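Local structure of L-Ala-D/L-Glu Epimerase (Escherichia coli, 1JPD) at residues 8-19 and 302-314. The protein belongs to the enolase superfamily, pairing an N-terminal domain of the mandelate racemase/muconate lactonizing enzyme type with a TIM-barrel-like C-terminal domain. Numbering follows the deposited sequence.
Sequences KVFEEAWPLHTP and DGPTWLAVDVEPA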
loop_
_atom_site.group_PDB
_atom_site.type_symbol
_atom_site.label_atom_id
_atom_site.label_comp_id
_atom_site.label_asym_id
_atom_site.label_seq_id
_atom_site.Cartn_x
_atom_site.Cartn_y
_atom_site.Cartn_z
ATOM N N LYS A 8 21.809 5.297 11.217
ATOM C CA LYS A 8 22.132 3.878 11.159
ATOM C C LYS A 8 21.241 3.277 10.084
ATOM O O LYS A 8 20.017 3.449 10.105
ATOM C CB LYS A 8 21.859 3.192 12.500
ATOM C CG LYS A 8 22.841 3.537 13.611
ATOM C CD LYS A 8 22.377 2.949 14.940
ATOM C CE LYS A 8 23.226 3.434 16.107
ATOM N NZ LYS A 8 22.613 3.060 17.418
ATOM N N VAL A 9 21.863 2.591 9.132
ATOM C CA VAL A 9 21.136 1.970 8.045
ATOM C C VAL A 9 21.441 0.490 8.037
ATOM O O VAL A 9 22.603 0.091 8.022
ATOM C CB VAL A 9 21.546 2.585 6.689
ATOM C CG1 VAL A 9 20.872 1.849 5.542
ATOM C CG2 VAL A 9 21.155 4.053 6.659
ATOM N N PHE A 10 20.402 -0.332 8.073
ATOM C CA PHE A 10 20.615 -1.771 8.042
ATOM C C PHE A 10 19.509 -2.513 7.305
ATOM O O PHE A 10 18.346 -2.105 7.287
ATOM C CB PHE A 10 20.824 -2.332 9.461
ATOM C CG PHE A 10 19.752 -1.956 10.441
ATOM C CD1 PHE A 10 18.723 -2.839 10.740
ATOM C CD2 PHE A 10 19.788 -0.728 11.093
ATOM C CE1 PHE A 10 17.748 -2.509 11.674
ATOM C CE2 PHE A 10 18.811 -0.386 12.031
ATOM C CZ PHE A 10 17.794 -1.281 12.321
ATOM N N GLU A 11 19.908 -3.614 6.689
ATOM C CA GLU A 11 19.034 -4.436 5.882
ATOM C C GLU A 11 18.477 -5.632 6.650
ATOM O O GLU A 11 19.187 -6.244 7.438
ATOM C CB GLU A 11 19.848 -4.862 4.655
ATOM C CG GLU A 11 19.329 -5.997 3.821
ATOM C CD GLU A 11 20.252 -6.275 2.651
ATOM O OE1 GLU A 11 21.482 -6.166 2.835
ATOM O OE2 GLU A 11 19.758 -6.606 1.553
ATOM N N GLU A 12 17.203 -5.951 6.419
ATOM C CA GLU A 12 16.550 -7.078 7.084
ATOM C C GLU A 12 15.687 -7.940 6.157
ATOM O O GLU A 12 14.764 -7.443 5.513
ATOM C CB GLU A 12 15.659 -6.582 8.227
ATOM C CG GLU A 12 16.386 -5.903 9.362
ATOM C CD GLU A 12 15.461 -5.535 10.510
ATOM O OE1 GLU A 12 14.229 -5.405 10.281
ATOM O OE2 GLU A 12 15.970 -5.362 11.644
ATOM N N ALA A 13 15.968 -9.236 6.109
ATOM C CA ALA A 13 15.178 -10.144 5.284
ATOM C C ALA A 13 14.296 -11.012 6.183
ATOM O O ALA A 13 14.761 -12.002 6.747
ATOM C CB ALA A 13 16.093 -11.027 4.437
ATOM N N TRP A 14 13.023 -10.643 6.311
ATOM C CA TRP A 14 12.091 -11.393 7.158
ATOM C C TRP A 14 11.432 -12.581 6.458
ATOM O O TRP A 14 10.857 -12.441 5.382
ATOM C CB TRP A 14 10.999 -10.464 7.698
ATOM C CG TRP A 14 11.512 -9.318 8.526
ATOM C CD1 TRP A 14 12.160 -8.197 8.075
ATOM C CD2 TRP A 14 11.388 -9.164 9.944
ATOM N NE1 TRP A 14 12.434 -7.354 9.125
ATOM C CE2 TRP A 14 11.970 -7.921 10.283
ATOM C CE3 TRP A 14 10.835 -9.954 10.962
ATOM C CZ2 TRP A 14 12.018 -7.451 11.598
ATOM C CZ3 TRP A 14 10.882 -9.487 12.274
ATOM C CH2 TRP A 14 11.469 -8.245 12.578
ATOM N N PRO A 15 11.494 -13.769 7.078
ATOM C CA PRO A 15 10.906 -14.988 6.517
ATOM C C PRO A 15 9.396 -14.861 6.345
ATOM O O PRO A 15 8.740 -14.141 7.103
ATOM C CB PRO A 15 11.260 -16.053 7.557
ATOM C CG PRO A 15 12.476 -15.515 8.219
ATOM C CD PRO A 15 12.144 -14.060 8.367
ATOM N N LEU A 16 8.852 -15.568 5.356
ATOM C CA LEU A 16 7.412 -15.552 5.098
ATOM C C LEU A 16 6.806 -16.878 5.560
ATOM O O LEU A 16 7.522 -17.869 5.683
ATOM C CB LEU A 16 7.143 -15.345 3.602
ATOM C CG LEU A 16 7.561 -13.999 2.993
ATOM C CD1 LEU A 16 7.272 -13.979 1.499
ATOM C CD2 LEU A 16 6.812 -12.878 3.687
ATOM N N HIS A 17 5.499 -16.885 5.829
ATOM C CA HIS A 17 4.788 -18.096 6.253
ATOM C C HIS A 17 4.893 -19.176 5.183
ATOM O O HIS A 17 5.229 -20.327 5.459
ATOM C CB HIS A 17 3.305 -17.801 6.486
ATOM C CG HIS A 17 2.992 -17.337 7.870
ATOM N ND1 HIS A 17 3.267 -18.095 8.988
ATOM C CD2 HIS A 17 2.405 -16.204 8.318
ATOM C CE1 HIS A 17 2.859 -17.449 10.066
ATOM N NE2 HIS A 17 2.331 -16.298 9.687
ATOM N N THR A 18 4.585 -18.777 3.954
ATOM C CA THR A 18 4.614 -19.663 2.794
ATOM C C THR A 18 5.310 -18.909 1.648
ATOM O O THR A 18 5.286 -17.680 1.611
ATOM C CB THR A 18 3.172 -20.099 2.387
ATOM O OG1 THR A 18 2.405 -18.954 2.024
ATOM C CG2 THR A 18 2.474 -20.804 3.553
ATOM N N PRO A 19 5.933 -19.633 0.693
ATOM C CA PRO A 19 6.637 -19.040 -0.454
ATOM C C PRO A 19 5.770 -18.020 -1.240
ATOM O O PRO A 19 4.780 -18.369 -1.916
ATOM C CB PRO A 19 7.001 -20.266 -1.301
ATOM C CG PRO A 19 7.249 -21.311 -0.273
ATOM C CD PRO A 19 6.092 -21.100 0.680
ATOM N N ASP A 302 -2.558 -5.464 5.559
ATOM C CA ASP A 302 -2.143 -6.669 6.265
ATOM C C ASP A 302 -0.781 -7.245 5.868
ATOM O O ASP A 302 -0.475 -8.394 6.172
ATOM C CB ASP A 302 -3.240 -7.754 6.180
ATOM C CG ASP A 302 -3.346 -8.404 4.805
ATOM O OD1 ASP A 302 -4.164 -9.340 4.675
ATOM O OD2 ASP A 302 -2.626 -7.993 3.866
ATOM N N GLY A 303 0.047 -6.444 5.211
ATOM C CA GLY A 303 1.362 -6.924 4.821
ATOM C C GLY A 303 2.078 -7.710 5.915
ATOM O O GLY A 303 2.590 -8.798 5.659
ATOM N N PRO A 304 2.129 -7.194 7.150
ATOM C CA PRO A 304 2.810 -7.923 8.223
ATOM C C PRO A 304 2.346 -9.363 8.458
ATOM O O PRO A 304 3.153 -10.209 8.832
ATOM C CB PRO A 304 2.568 -7.044 9.449
ATOM C CG PRO A 304 2.518 -5.662 8.860
ATOM C CD PRO A 304 1.663 -5.877 7.624
ATOM N N THR A 305 1.062 -9.650 8.245
ATOM C CA THR A 305 0.552 -11.004 8.481
ATOM C C THR A 305 1.154 -12.035 7.533
ATOM O O THR A 305 1.038 -13.237 7.766
ATOM C CB THR A 305 -1.005 -11.086 8.376
ATOM O OG1 THR A 305 -1.420 -10.820 7.032
ATOM C CG2 THR A 305 -1.668 -10.074 9.306
ATOM N N TRP A 306 1.804 -11.566 6.471
ATOM C CA TRP A 306 2.414 -12.473 5.509
ATOM C C TRP A 306 3.783 -12.933 5.990
ATOM O O TRP A 306 4.391 -13.818 5.388
ATOM C CB TRP A 306 2.554 -11.804 4.130
ATOM C CG TRP A 306 1.246 -11.406 3.495
ATOM C CD1 TRP A 306 0.437 -10.365 3.860
ATOM C CD2 TRP A 306 0.579 -12.068 2.416
ATOM N NE1 TRP A 306 -0.694 -10.340 3.077
ATOM C CE2 TRP A 306 -0.633 -11.373 2.181
ATOM C CE3 TRP A 306 0.884 -13.181 1.621
ATOM C CZ2 TRP A 306 -1.541 -11.758 1.188
ATOM C CZ3 TRP A 306 -0.024 -13.567 0.628
ATOM C CH2 TRP A 306 -1.221 -12.853 0.422
ATOM N N LEU A 307 4.278 -12.331 7.064
ATOM C CA LEU A 307 5.583 -12.710 7.588
ATOM C C LEU A 307 5.427 -13.729 8.714
ATOM O O LEU A 307 4.496 -13.631 9.520
ATOM C CB LEU A 307 6.331 -11.484 8.116
ATOM C CG LEU A 307 6.383 -10.216 7.267
ATOM C CD1 LEU A 307 7.372 -9.265 7.899
ATOM C CD2 LEU A 307 6.805 -10.522 5.858
ATOM N N ALA A 308 6.340 -14.702 8.766
ATOM C CA ALA A 308 6.311 -15.743 9.799
ATOM C C ALA A 308 6.287 -15.092 11.182
ATOM O O ALA A 308 5.526 -15.495 12.067
ATOM C CB ALA A 308 7.533 -16.650 9.663
ATOM N N VAL A 309 7.134 -14.084 11.353
ATOM C CA VAL A 309 7.218 -13.337 12.598
ATOM C C VAL A 309 7.224 -11.867 12.228
ATOM O O VAL A 309 7.436 -11.513 11.068
ATOM C CB VAL A 309 8.501 -13.669 13.385
ATOM C CG1 VAL A 309 8.405 -15.075 13.969
ATOM C CG2 VAL A 309 9.714 -13.557 12.472
ATOM N N ASP A 310 6.987 -11.018 13.219
ATOM C CA ASP A 310 6.937 -9.576 13.014
ATOM C C ASP A 310 7.830 -8.923 14.067
ATOM O O ASP A 310 8.457 -9.607 14.881
ATOM C CB ASP A 310 5.486 -9.098 13.176
ATOM C CG ASP A 310 5.267 -7.664 12.705
ATOM O OD1 ASP A 310 6.235 -6.968 12.327
ATOM O OD2 ASP A 310 4.101 -7.224 12.720
ATOM N N VAL A 311 7.898 -7.600 14.045
ATOM C CA VAL A 311 8.694 -6.893 15.026
ATOM C C VAL A 311 8.033 -7.100 16.380
ATOM O O VAL A 311 6.963 -7.700 16.477
ATOM C CB VAL A 311 8.768 -5.394 14.710
ATOM C CG1 VAL A 311 9.657 -5.170 13.510
ATOM C CG2 VAL A 311 7.375 -4.848 14.452
ATOM N N GLU A 312 8.677 -6.606 17.425
ATOM C CA GLU A 312 8.160 -6.751 18.772
ATOM C C GLU A 312 8.284 -5.380 19.427
ATOM O O GLU A 312 9.386 -4.871 19.585
ATOM C CB GLU A 312 9.014 -7.778 19.513
ATOM C CG GLU A 312 8.327 -8.524 20.639
ATOM C CD GLU A 312 9.274 -9.496 21.333
ATOM O OE1 GLU A 312 10.283 -9.036 21.917
ATOM O OE2 GLU A 312 9.012 -10.720 21.286
ATOM N N PRO A 313 7.156 -4.747 19.788
ATOM C CA PRO A 313 5.767 -5.198 19.646
ATOM C C PRO A 313 5.250 -5.018 18.222
ATOM O O PRO A 313 5.780 -4.222 17.445
ATOM C CB PRO A 313 5.029 -4.300 20.622
ATOM C CG PRO A 313 5.727 -2.996 20.408
ATOM C CD PRO A 313 7.194 -3.415 20.419
ATOM N N ALA A 314 4.195 -5.751 17.901
ATOM C CA ALA A 314 3.599 -5.693 16.583
ATOM C C ALA A 314 2.159 -5.227 16.670
ATOM O O ALA A 314 1.574 -5.192 17.752
ATOM C CB ALA A 314 3.653 -7.060 15.940
#
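A single beta bridge between Leu16 and Leu307 joins the two domains of this enolase-superfamily fold. It ties the residue just past strand 6-15, an outer strand of the three-stranded antiparallel N-terminal sheet, to the C-terminal domain loop that follows strand 298-299. Two backbone hydrogen bonds make the bridge. Ala308 N donates to Pro15 O at 3.0 Å. His17 N donates to Trp306 O at 3.3 Å, a longer but fairly straight bond (164° at the hydrogen). Each N sits above the plane of the carbonyl that accepts from it.

Beyond the bridge, Trp14 packs against the loop. With CG anti to the carbonyl carbon (chi1 -60°), its side chain meets Leu307, Val309, Asp310 and Val311. Trp14 CB meets Leu307 CD1 at 3.8 Å, and Trp14 CH2 rests against Val311 CG1 at 3.7 Å. Trp14 NE1 donates to Glu12 OE1 (2.9 Å), an oxygen that also forms a salt bridge with Arg284 of helix 283-289. Thr282, just before that helix, touches the Trp14 side chain.

At the other end, one face of the His17 imidazole lies against the backbone at Leu307 and Ala308. Thr305 O approaches the ring edge in plane, 3.3 Å from His17 CD2. Ala308 CA makes a CH-pi contact, 3.9 Å from the centroid of the His17 ring.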